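Alpha-fucosidase (Bifidobacterium bifidum, PDB 2EAD) probably hydrolyses 1,2-alpha-L-fucosidic linkages as a calcium-binding glycoside hydrolase, this chain being the catalytic part of a longer, probably membrane-anchored bifidobacterial protein. Local coordinates at residues F54-I59 / Y182-P187; V334-G339 / L371-Y376; S387-Q392 / M437-E442. The protein carries 1 engineered substitution. All coordinates share one frame; numbering follows the deposited sequence.

Contact 1: F54-I59 / Y182-P187; sequences FGNGKI and YFASNP. With CA (calcium ion), chain D.
Asn56 meets Ser185 and Asn186 across the contact while its OD1 is gripped by two backbone amides, both tilted from its carbonyl plane: Ile59 N at 2.7 Å and Lys58 N at 2.9 Å. The Lys58 bond makes an Asx turn, and the Ile59 bond extends it to an Asx motif, leaving the NH2 to face the other segment. With CG lying between backbone N and carbonyl carbon (chi1 65°), the amide is turned so that ND2 gives a nearly straight bond to Ser185 O (3.0 Å), reaching that oxygen from above its carbonyl plane. Asn186 returns the grip: its ND2, with the acceptor in its amide plane, donates to Asn56 O at 2.9 Å and also to Asn390. With Asn56 replaced by an alanine, Ser185 O and the amides of Lys58 and Ile59 would probably lose their partner, and the turn presenting Gly57 O to the calcium ion some of its hold. Phe54 lays one ring face over the Tyr182 backbone and brings an edge to Ala184 N (CD1 at 3.4 Å), while the Ala184 methyl packs on the Gly55 backbone. One water joins Gly55 O to Ala184 O. Edge strand 52-55 of the seven-stranded sheet lies against strand 176-185 of the nine-stranded sheet of the N-terminal beta-sandwich, with Met191 of strand 190-197 against Phe54 and helix 316-331 beyond Phe183 and Asn186.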
loop_
_atom_site.group_PDB
_atom_site.type_symbol
_atom_site.label_atom_id
_atom_site.label_comp_id
_atom_site.label_asym_id
_atom_site.label_seq_id
_atom_site.Cartn_x
_atom_site.Cartn_y
_atom_site.Cartn_z
ATOM N N PHE A 54 -15.345 -4.192 4.945
ATOM C CA PHE A 54 -15.136 -5.486 4.294
ATOM C C PHE A 54 -15.198 -5.266 2.766
ATOM O O PHE A 54 -15.662 -4.209 2.323
ATOM C CB PHE A 54 -16.183 -6.517 4.766
ATOM C CG PHE A 54 -17.598 -6.203 4.307
ATOM C CD1 PHE A 54 -18.136 -6.811 3.162
ATOM C CD2 PHE A 54 -18.378 -5.291 4.993
ATOM C CE1 PHE A 54 -19.432 -6.501 2.737
ATOM C CE2 PHE A 54 -19.691 -4.986 4.563
ATOM C CZ PHE A 54 -20.201 -5.579 3.435
ATOM N N GLY A 55 -14.705 -6.213 1.968
ATOM C CA GLY A 55 -14.682 -6.023 0.521
ATOM C C GLY A 55 -14.192 -7.249 -0.206
ATOM O O GLY A 55 -13.741 -8.178 0.429
ATOM N N ASN A 56 -14.306 -7.259 -1.534
ATOM C CA ASN A 56 -13.798 -8.358 -2.362
ATOM C C ASN A 56 -12.731 -7.880 -3.339
ATOM O O ASN A 56 -12.474 -8.518 -4.352
ATOM C CB ASN A 56 -14.959 -9.076 -3.119
ATOM C CG ASN A 56 -15.655 -8.154 -4.137
ATOM O OD1 ASN A 56 -15.264 -7.013 -4.314
ATOM N ND2 ASN A 56 -16.694 -8.662 -4.798
ATOM N N GLY A 57 -12.107 -6.746 -3.037
ATOM C CA GLY A 57 -11.114 -6.133 -3.931
ATOM C C GLY A 57 -11.753 -5.145 -4.902
ATOM O O GLY A 57 -11.065 -4.287 -5.446
ATOM N N LYS A 58 -13.076 -5.252 -5.080
ATOM C CA LYS A 58 -13.826 -4.500 -6.117
ATOM C C LYS A 58 -14.948 -3.692 -5.456
ATOM O O LYS A 58 -14.985 -2.463 -5.564
ATOM C CB LYS A 58 -14.401 -5.453 -7.199
ATOM C CG LYS A 58 -13.351 -6.293 -7.983
ATOM C CD LYS A 58 -14.038 -7.362 -8.911
ATOM C CE LYS A 58 -14.534 -6.685 -10.232
ATOM N NZ LYS A 58 -15.975 -6.901 -10.682
ATOM N N ILE A 59 -15.873 -4.370 -4.764
ATOM C CA ILE A 59 -16.841 -3.637 -3.945
ATOM C C ILE A 59 -16.508 -3.700 -2.474
ATOM O O ILE A 59 -15.914 -4.655 -2.023
ATOM C CB ILE A 59 -18.338 -4.066 -4.177
ATOM C CG1 ILE A 59 -18.547 -5.574 -3.907
ATOM C CG2 ILE A 59 -18.804 -3.565 -5.559
ATOM C CD1 ILE A 59 -19.927 -6.113 -4.347
ATOM N N TYR A 182 -22.624 -9.613 6.990
ATOM C CA TYR A 182 -22.227 -8.976 5.742
ATOM C C TYR A 182 -20.882 -9.497 5.281
ATOM O O TYR A 182 -19.946 -9.595 6.067
ATOM C CB TYR A 182 -22.095 -7.490 5.934
ATOM C CG TYR A 182 -23.271 -6.791 6.530
ATOM C CD1 TYR A 182 -24.330 -6.381 5.724
ATOM C CD2 TYR A 182 -23.314 -6.502 7.889
ATOM C CE1 TYR A 182 -25.394 -5.704 6.241
ATOM C CE2 TYR A 182 -24.372 -5.838 8.430
ATOM C CZ TYR A 182 -25.420 -5.443 7.585
ATOM O OH TYR A 182 -26.487 -4.769 8.079
ATOM N N PHE A 183 -20.793 -9.845 4.013
ATOM C CA PHE A 183 -19.519 -10.129 3.397
ATOM C C PHE A 183 -19.552 -9.797 1.923
ATOM O O PHE A 183 -20.627 -9.627 1.322
ATOM C CB PHE A 183 -19.038 -11.579 3.630
ATOM C CG PHE A 183 -19.983 -12.637 3.124
ATOM C CD1 PHE A 183 -19.851 -13.152 1.833
ATOM C CD2 PHE A 183 -20.972 -13.153 3.958
ATOM C CE1 PHE A 183 -20.724 -14.140 1.368
ATOM C CE2 PHE A 183 -21.846 -14.132 3.516
ATOM C CZ PHE A 183 -21.721 -14.636 2.221
ATOM N N ALA A 184 -18.362 -9.696 1.341
ATOM C CA ALA A 184 -18.248 -9.521 -0.099
ATOM C C ALA A 184 -17.387 -10.638 -0.676
ATOM O O ALA A 184 -16.172 -10.702 -0.423
ATOM C CB ALA A 184 -17.678 -8.132 -0.442
ATOM N N SER A 185 -18.034 -11.520 -1.440
ATOM C CA SER A 185 -17.384 -12.680 -2.051
ATOM C C SER A 185 -16.560 -12.250 -3.233
ATOM O O SER A 185 -17.057 -11.569 -4.122
ATOM C CB SER A 185 -18.421 -13.750 -2.499
ATOM O OG SER A 185 -17.806 -14.761 -3.303
ATOM N N ASN A 186 -15.300 -12.654 -3.258
ATOM C CA ASN A 186 -14.524 -12.539 -4.485
ATOM C C ASN A 186 -14.910 -13.631 -5.531
ATOM O O ASN A 186 -15.173 -13.304 -6.703
ATOM C CB ASN A 186 -13.010 -12.521 -4.185
ATOM C CG ASN A 186 -12.169 -12.273 -5.432
ATOM O OD1 ASN A 186 -11.813 -13.211 -6.151
ATOM N ND2 ASN A 186 -11.862 -11.003 -5.707
ATOM N N PRO A 187 -14.963 -14.934 -5.123
ATOM C CA PRO A 187 -15.288 -15.937 -6.161
ATOM C C PRO A 187 -16.620 -15.731 -6.905
ATOM O O PRO A 187 -16.701 -16.031 -8.095
ATOM C CB PRO A 187 -15.296 -17.263 -5.390
ATOM C CG PRO A 187 -14.425 -17.016 -4.205
ATOM C CD PRO A 187 -14.714 -15.578 -3.819
HETATM CA CA CA D . -9.105 -2.230 -5.597
HETATM O O HOH W 1 -13.579 -11.173 0.096
#

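Contact 2: V334-G339 / L371-Y376; sequences VKIDLG and LETLVY
Ile336 sends its CG2 branch into the notch between Thr373 and Tyr376, one turn apart on the helix, coming to 3.8 Å from Thr373 OG1 and 4.1 Å from Tyr376 CD2. The other branch, CG1, stands opposite the backbone N (chi1 -172°), which leaves CG2 as the methyl facing the helix. On one side of it Val334 crosses the tyrosine at about a right angle: its CG1 meets the ring at the edge, 3.6 Å from Tyr376 OH. On the other side Leu338 runs past Thr373 in the opposite sense, with CD1 4.0 Å from Thr373 OG1. The three alternate residues thus use one face of the short strand and the residues flanking it, while Lys335 and Asp337 point away from the helix. Strand 335-337 is an edge strand of a seven-stranded antiparallel sheet, paired with strand 812-819, and it lies here on helix 365-386 of the catalytic helical domain, whose family members have an (alpha/alpha)6 barrel. The Tyr376 hydroxyl is hydrogen-bonded to Asp777 of helix 767-780, which anchors the far end of the ring beside Val334, and Leu817 closes on both residues. Behind Leu338, Asp337 OD1 accepts from Gly339 N at 3.1 Å in an Asx turn, met from above the carboxylate plane; a side chain on Gly339 would collide with the preceding carbonyl at this bend. Gln340 ties the same bend down, its side-chain amide bonding both Ile336 O and Leu338 N.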
loop_
_atom_site.group_PDB
_atom_site.type_symbol
_atom_site.label_atom_id
_atom_site.label_comp_id
_atom_site.label_asym_id
_atom_site.label_seq_id
_atom_site.Cartn_x
_atom_site.Cartn_y
_atom_site.Cartn_z
ATOM N N VAL A 334 -0.636 -16.784 7.632
ATOM C CA VAL A 334 0.238 -16.271 8.699
ATOM C C VAL A 334 -0.433 -16.452 10.046
ATOM O O VAL A 334 -1.636 -16.196 10.179
ATOM C CB VAL A 334 0.612 -14.772 8.451
ATOM C CG1 VAL A 334 1.388 -14.178 9.615
ATOM C CG2 VAL A 334 1.437 -14.640 7.163
ATOM N N LYS A 335 0.331 -16.946 11.026
ATOM C CA LYS A 335 -0.110 -16.995 12.443
ATOM C C LYS A 335 0.949 -16.366 13.318
ATOM O O LYS A 335 2.136 -16.653 13.171
ATOM C CB LYS A 335 -0.360 -18.440 12.928
ATOM C CG LYS A 335 -1.463 -19.168 12.161
ATOM C CD LYS A 335 -2.821 -18.566 12.497
ATOM C CE LYS A 335 -3.885 -19.034 11.516
ATOM N NZ LYS A 335 -5.185 -18.369 11.814
ATOM N N ILE A 336 0.493 -15.512 14.229
ATOM C CA ILE A 336 1.353 -14.834 15.181
ATOM C C ILE A 336 0.796 -14.967 16.615
ATOM O O ILE A 336 -0.371 -14.655 16.886
ATOM C CB ILE A 336 1.595 -13.353 14.769
ATOM C CG1 ILE A 336 2.648 -12.687 15.655
ATOM C CG2 ILE A 336 0.266 -12.503 14.761
ATOM C CD1 ILE A 336 3.122 -11.370 15.073
ATOM N N ASP A 337 1.656 -15.433 17.514
ATOM C CA ASP A 337 1.318 -15.594 18.914
ATOM C C ASP A 337 2.353 -14.892 19.759
ATOM O O ASP A 337 3.481 -15.362 19.878
ATOM C CB ASP A 337 1.314 -17.068 19.296
ATOM C CG ASP A 337 0.785 -17.303 20.707
ATOM O OD1 ASP A 337 0.128 -16.397 21.315
ATOM O OD2 ASP A 337 1.031 -18.419 21.200
ATOM N N LEU A 338 1.969 -13.762 20.337
ATOM C CA LEU A 338 2.851 -13.035 21.240
ATOM C C LEU A 338 2.308 -13.083 22.664
ATOM O O LEU A 338 2.770 -12.326 23.539
ATOM C CB LEU A 338 3.021 -11.592 20.770
ATOM C CG LEU A 338 3.586 -11.355 19.363
ATOM C CD1 LEU A 338 3.651 -9.869 19.069
ATOM C CD2 LEU A 338 4.979 -11.937 19.279
ATOM N N GLY A 339 1.330 -13.955 22.876
ATOM C CA GLY A 339 0.662 -14.106 24.169
ATOM C C GLY A 339 -0.613 -13.290 24.324
ATOM O O GLY A 339 -1.079 -13.028 25.456
ATOM N N LEU A 371 -3.919 -5.936 21.224
ATOM C CA LEU A 371 -4.025 -4.760 20.349
ATOM C C LEU A 371 -2.926 -4.765 19.259
ATOM O O LEU A 371 -3.224 -4.544 18.086
ATOM C CB LEU A 371 -4.054 -3.441 21.120
ATOM C CG LEU A 371 -4.394 -2.221 20.235
ATOM C CD1 LEU A 371 -5.757 -2.390 19.602
ATOM C CD2 LEU A 371 -4.361 -0.920 21.034
ATOM N N GLU A 372 -1.685 -5.063 19.639
ATOM C CA GLU A 372 -0.567 -5.039 18.699
ATOM C C GLU A 372 -0.765 -6.051 17.592
ATOM O O GLU A 372 -0.556 -5.798 16.406
ATOM C CB GLU A 372 0.742 -5.318 19.424
ATOM C CG GLU A 372 1.163 -4.138 20.267
ATOM C CD GLU A 372 2.015 -4.478 21.440
ATOM O OE1 GLU A 372 2.626 -5.583 21.460
ATOM O OE2 GLU A 372 2.102 -3.592 22.321
ATOM N N THR A 373 -1.193 -7.220 18.016
ATOM C CA THR A 373 -1.377 -8.331 17.142
ATOM C C THR A 373 -2.651 -8.134 16.247
ATOM O O THR A 373 -2.627 -8.436 15.037
ATOM C CB THR A 373 -1.303 -9.511 18.098
ATOM O OG1 THR A 373 -0.136 -10.324 17.850
ATOM C CG2 THR A 373 -2.599 -10.174 18.385
ATOM N N LEU A 374 -3.708 -7.522 16.793
ATOM C CA LEU A 374 -4.891 -7.207 15.959
ATOM C C LEU A 374 -4.592 -6.163 14.893
ATOM O O LEU A 374 -5.065 -6.280 13.745
ATOM C CB LEU A 374 -6.103 -6.719 16.774
ATOM C CG LEU A 374 -6.844 -7.792 17.593
ATOM C CD1 LEU A 374 -7.898 -7.103 18.448
ATOM C CD2 LEU A 374 -7.441 -8.861 16.684
ATOM N N VAL A 375 -3.867 -5.117 15.273
ATOM C CA VAL A 375 -3.516 -4.098 14.269
ATOM C C VAL A 375 -2.672 -4.724 13.154
ATOM O O VAL A 375 -2.854 -4.401 11.976
ATOM C CB VAL A 375 -2.847 -2.863 14.929
ATOM C CG1 VAL A 375 -2.207 -1.926 13.878
ATOM C CG2 VAL A 375 -3.887 -2.090 15.755
ATOM N N TYR A 376 -1.741 -5.602 13.525
ATOM C CA TYR A 376 -0.910 -6.321 12.561
ATOM C C TYR A 376 -1.827 -7.120 11.591
ATOM O O TYR A 376 -1.701 -7.046 10.359
ATOM C CB TYR A 376 0.071 -7.286 13.277
ATOM C CG TYR A 376 0.734 -8.214 12.293
ATOM C CD1 TYR A 376 1.875 -7.807 11.603
ATOM C CD2 TYR A 376 0.200 -9.470 12.009
ATOM C CE1 TYR A 376 2.460 -8.648 10.660
ATOM C CE2 TYR A 376 0.752 -10.296 11.070
ATOM C CZ TYR A 376 1.879 -9.878 10.387
ATOM O OH TYR A 376 2.445 -10.704 9.435
#

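Contact 3: S387-Q392 / M437-E442; sequences SRENSQ and MGELAE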
loop_
_atom_site.group_PDB
_atom_site.type_symbol
_atom_site.label_atom_id
_atom_site.label_comp_id
_atom_site.label_asym_id
_atom_site.label_seq_id
_atom_site.Cartn_x
_atom_site.Cartn_y
_atom_site.Cartn_z
ATOM N N SER A 387 -7.512 -5.148 -2.304
ATOM C CA SER A 387 -6.582 -5.425 -3.385
ATOM C C SER A 387 -6.529 -6.921 -3.688
ATOM O O SER A 387 -5.695 -7.650 -3.156
ATOM C CB SER A 387 -5.203 -4.856 -3.012
ATOM O OG SER A 387 -4.266 -5.083 -4.023
ATOM N N ARG A 388 -7.443 -7.392 -4.532
ATOM C CA ARG A 388 -7.406 -8.798 -4.908
ATOM C C ARG A 388 -6.684 -9.006 -6.230
ATOM O O ARG A 388 -6.535 -8.062 -7.042
ATOM C CB ARG A 388 -8.817 -9.412 -4.900
ATOM C CG ARG A 388 -9.345 -9.610 -3.472
ATOM C CD ARG A 388 -8.494 -10.554 -2.650
ATOM N NE ARG A 388 -8.382 -11.892 -3.226
ATOM C CZ ARG A 388 -9.220 -12.905 -2.983
ATOM N NH1 ARG A 388 -10.229 -12.772 -2.130
ATOM N NH2 ARG A 388 -9.013 -14.083 -3.579
ATOM N N GLU A 389 -6.223 -10.235 -6.453
ATOM C CA GLU A 389 -5.488 -10.540 -7.679
ATOM C C GLU A 389 -6.290 -10.198 -8.948
ATOM O O GLU A 389 -5.693 -10.023 -10.006
ATOM C CB GLU A 389 -5.025 -12.006 -7.698
ATOM C CG GLU A 389 -6.130 -13.054 -7.606
ATOM C CD GLU A 389 -6.651 -13.314 -6.185
ATOM O OE1 GLU A 389 -6.309 -12.582 -5.236
ATOM O OE2 GLU A 389 -7.461 -14.263 -6.010
ATOM N N ASN A 390 -7.622 -10.123 -8.839
ATOM C CA ASN A 390 -8.485 -9.690 -9.967
ATOM C C ASN A 390 -9.111 -8.297 -9.814
ATOM O O ASN A 390 -10.041 -7.937 -10.569
ATOM C CB ASN A 390 -9.576 -10.729 -10.322
ATOM C CG ASN A 390 -10.678 -10.845 -9.255
ATOM O OD1 ASN A 390 -10.554 -10.346 -8.144
ATOM N ND2 ASN A 390 -11.761 -11.514 -9.608
ATOM N N SER A 391 -8.618 -7.507 -8.858
ATOM C CA SER A 391 -9.066 -6.116 -8.723
ATOM C C SER A 391 -8.645 -5.354 -9.982
ATOM O O SER A 391 -7.599 -5.632 -10.549
ATOM C CB SER A 391 -8.438 -5.427 -7.498
ATOM O OG SER A 391 -8.971 -5.936 -6.290
ATOM N N GLN A 392 -9.469 -4.415 -10.431
ATOM C CA GLN A 392 -9.078 -3.596 -11.580
ATOM C C GLN A 392 -8.085 -2.493 -11.193
ATOM O O GLN A 392 -7.302 -2.020 -12.048
ATOM C CB GLN A 392 -10.303 -2.960 -12.246
ATOM C CG GLN A 392 -11.318 -3.981 -12.761
ATOM C CD GLN A 392 -12.364 -3.326 -13.639
ATOM O OE1 GLN A 392 -13.502 -3.066 -13.208
ATOM N NE2 GLN A 392 -11.970 -3.013 -14.855
ATOM N N MET A 437 0.965 -12.538 0.928
ATOM C CA MET A 437 -0.206 -12.139 0.168
ATOM C C MET A 437 0.254 -11.738 -1.228
ATOM O O MET A 437 -0.309 -10.851 -1.840
ATOM C CB MET A 437 -0.915 -10.959 0.843
ATOM C CG MET A 437 -1.374 -11.258 2.282
ATOM S SD MET A 437 -2.216 -9.858 3.032
ATOM C CE MET A 437 -0.924 -8.620 3.067
ATOM N N GLY A 438 1.287 -12.409 -1.717
ATOM C CA GLY A 438 1.988 -12.047 -2.946
ATOM C C GLY A 438 1.095 -11.785 -4.160
ATOM O O GLY A 438 1.308 -10.800 -4.872
ATOM N N GLU A 439 0.110 -12.654 -4.405
ATOM C CA GLU A 439 -0.796 -12.463 -5.543
ATOM C C GLU A 439 -1.659 -11.192 -5.423
ATOM O O GLU A 439 -2.190 -10.684 -6.424
ATOM C CB GLU A 439 -1.671 -13.711 -5.763
ATOM C CG GLU A 439 -2.846 -13.860 -4.793
ATOM C CD GLU A 439 -2.501 -14.605 -3.523
ATOM O OE1 GLU A 439 -1.337 -14.550 -3.033
ATOM O OE2 GLU A 439 -3.431 -15.232 -2.989
ATOM N N LEU A 440 -1.793 -10.663 -4.206
ATOM C CA LEU A 440 -2.537 -9.413 -4.000
ATOM C C LEU A 440 -1.807 -8.182 -4.534
ATOM O O LEU A 440 -2.397 -7.100 -4.598
ATOM C CB LEU A 440 -2.922 -9.243 -2.527
ATOM C CG LEU A 440 -4.186 -9.967 -2.024
ATOM C CD1 LEU A 440 -4.505 -11.330 -2.617
ATOM C CD2 LEU A 440 -4.392 -10.017 -0.510
ATOM N N ALA A 441 -0.524 -8.356 -4.865
ATOM C CA ALA A 441 0.269 -7.318 -5.530
ATOM C C ALA A 441 -0.057 -7.192 -7.031
ATOM O O ALA A 441 0.320 -6.227 -7.642
ATOM C CB ALA A 441 1.790 -7.551 -5.318
ATOM N N GLU A 442 -0.773 -8.163 -7.600
ATOM C CA GLU A 442 -1.089 -8.138 -9.024
ATOM C C GLU A 442 -1.721 -6.818 -9.534
ATOM O O GLU A 442 -1.282 -6.292 -10.559
ATOM C CB GLU A 442 -1.929 -9.363 -9.423
ATOM C CG GLU A 442 -2.422 -9.326 -10.898
ATOM C CD GLU A 442 -1.305 -9.298 -11.930
ATOM O OE1 GLU A 442 -0.142 -9.666 -11.608
ATOM O OE2 GLU A 442 -1.598 -8.920 -13.093
HETATM O O HOH W 2 -6.036 -15.878 -3.580
#
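Glu389 and Glu439 lie side by side and point the same way, their carboxylate planes 54° apart, with Glu389 OE1 3.7 Å from Glu439 CG. What turns the Glu389 carboxylate is Arg388, which grips it side-on: NE donates to OE1 of Glu389 at 3.0 Å, in the guanidinium plane, and NH2 donates to OE2 of Glu389 at 2.9 Å, both on the syn side. The bends at chi2 and chi3 of the arginine fold its chain back over its own neighbour, and the salt bridge is closed within a single segment. Leu440 crosses this pair obliquely; its CD1 sits 3.4 Å from Glu389 OE1 and also touches Arg388 NE, an apolar group beside the ion pair. At the other end of the contact Ser387 OG, held anti to its own N (chi1 -179°), donates to Leu440 O at 2.8 Å, lying in the carbonyl plane of the leucine, and it also bonds Tyr429. Ser391 N bonds Arg388 O to close the type I turn 388-391 after helix 365-386, and Arg388 N donates to Ser391 OG. The 3-10 segment 438-441 leads into helix 442-463, and the Glu442 CG rests on Glu389 O before its carboxylate leaves for Arg530. Glu389 OE1 and Glu439 OE2 are 4.5 Å apart, a repulsion likely to be eased by separate cations: Arg388, itself also paired with Asp326, for the first, and Arg333 for the second. A water lies between the two carboxylates, 2.7 Å from Glu439 OE2. Glutamate neighbours of like charge can therefore probably stay ionised here, while Ser387 ties the two loops together by its backbone-directed bond, close to the calcium ion.

How the contacts relate
Along the chain the three contacts come in series, 1, then 2, then 3. Contact 1 belongs to the N-terminal sandwich; contacts 2 and 3 lie in the family 95 catalytic range and are linked by helix 365-386, which carries one segment of contact 2 and ends just before 387-392. Contacts 1 and 3 have centres about 13 Å apart and touch: Ser391 OG probably bonds Gly57 O, and Asn390 OD1 probably bonds Asn186 ND2. The calcium ion sits in this junction, bound by Gly57, Glu77, Ser386 and Leu393, so the metal joins the two domains. Contact 2, about 24 Å and 23 Å from the centres of contacts 1 and 3, attaches the helix to the sheet that includes strand 812-819.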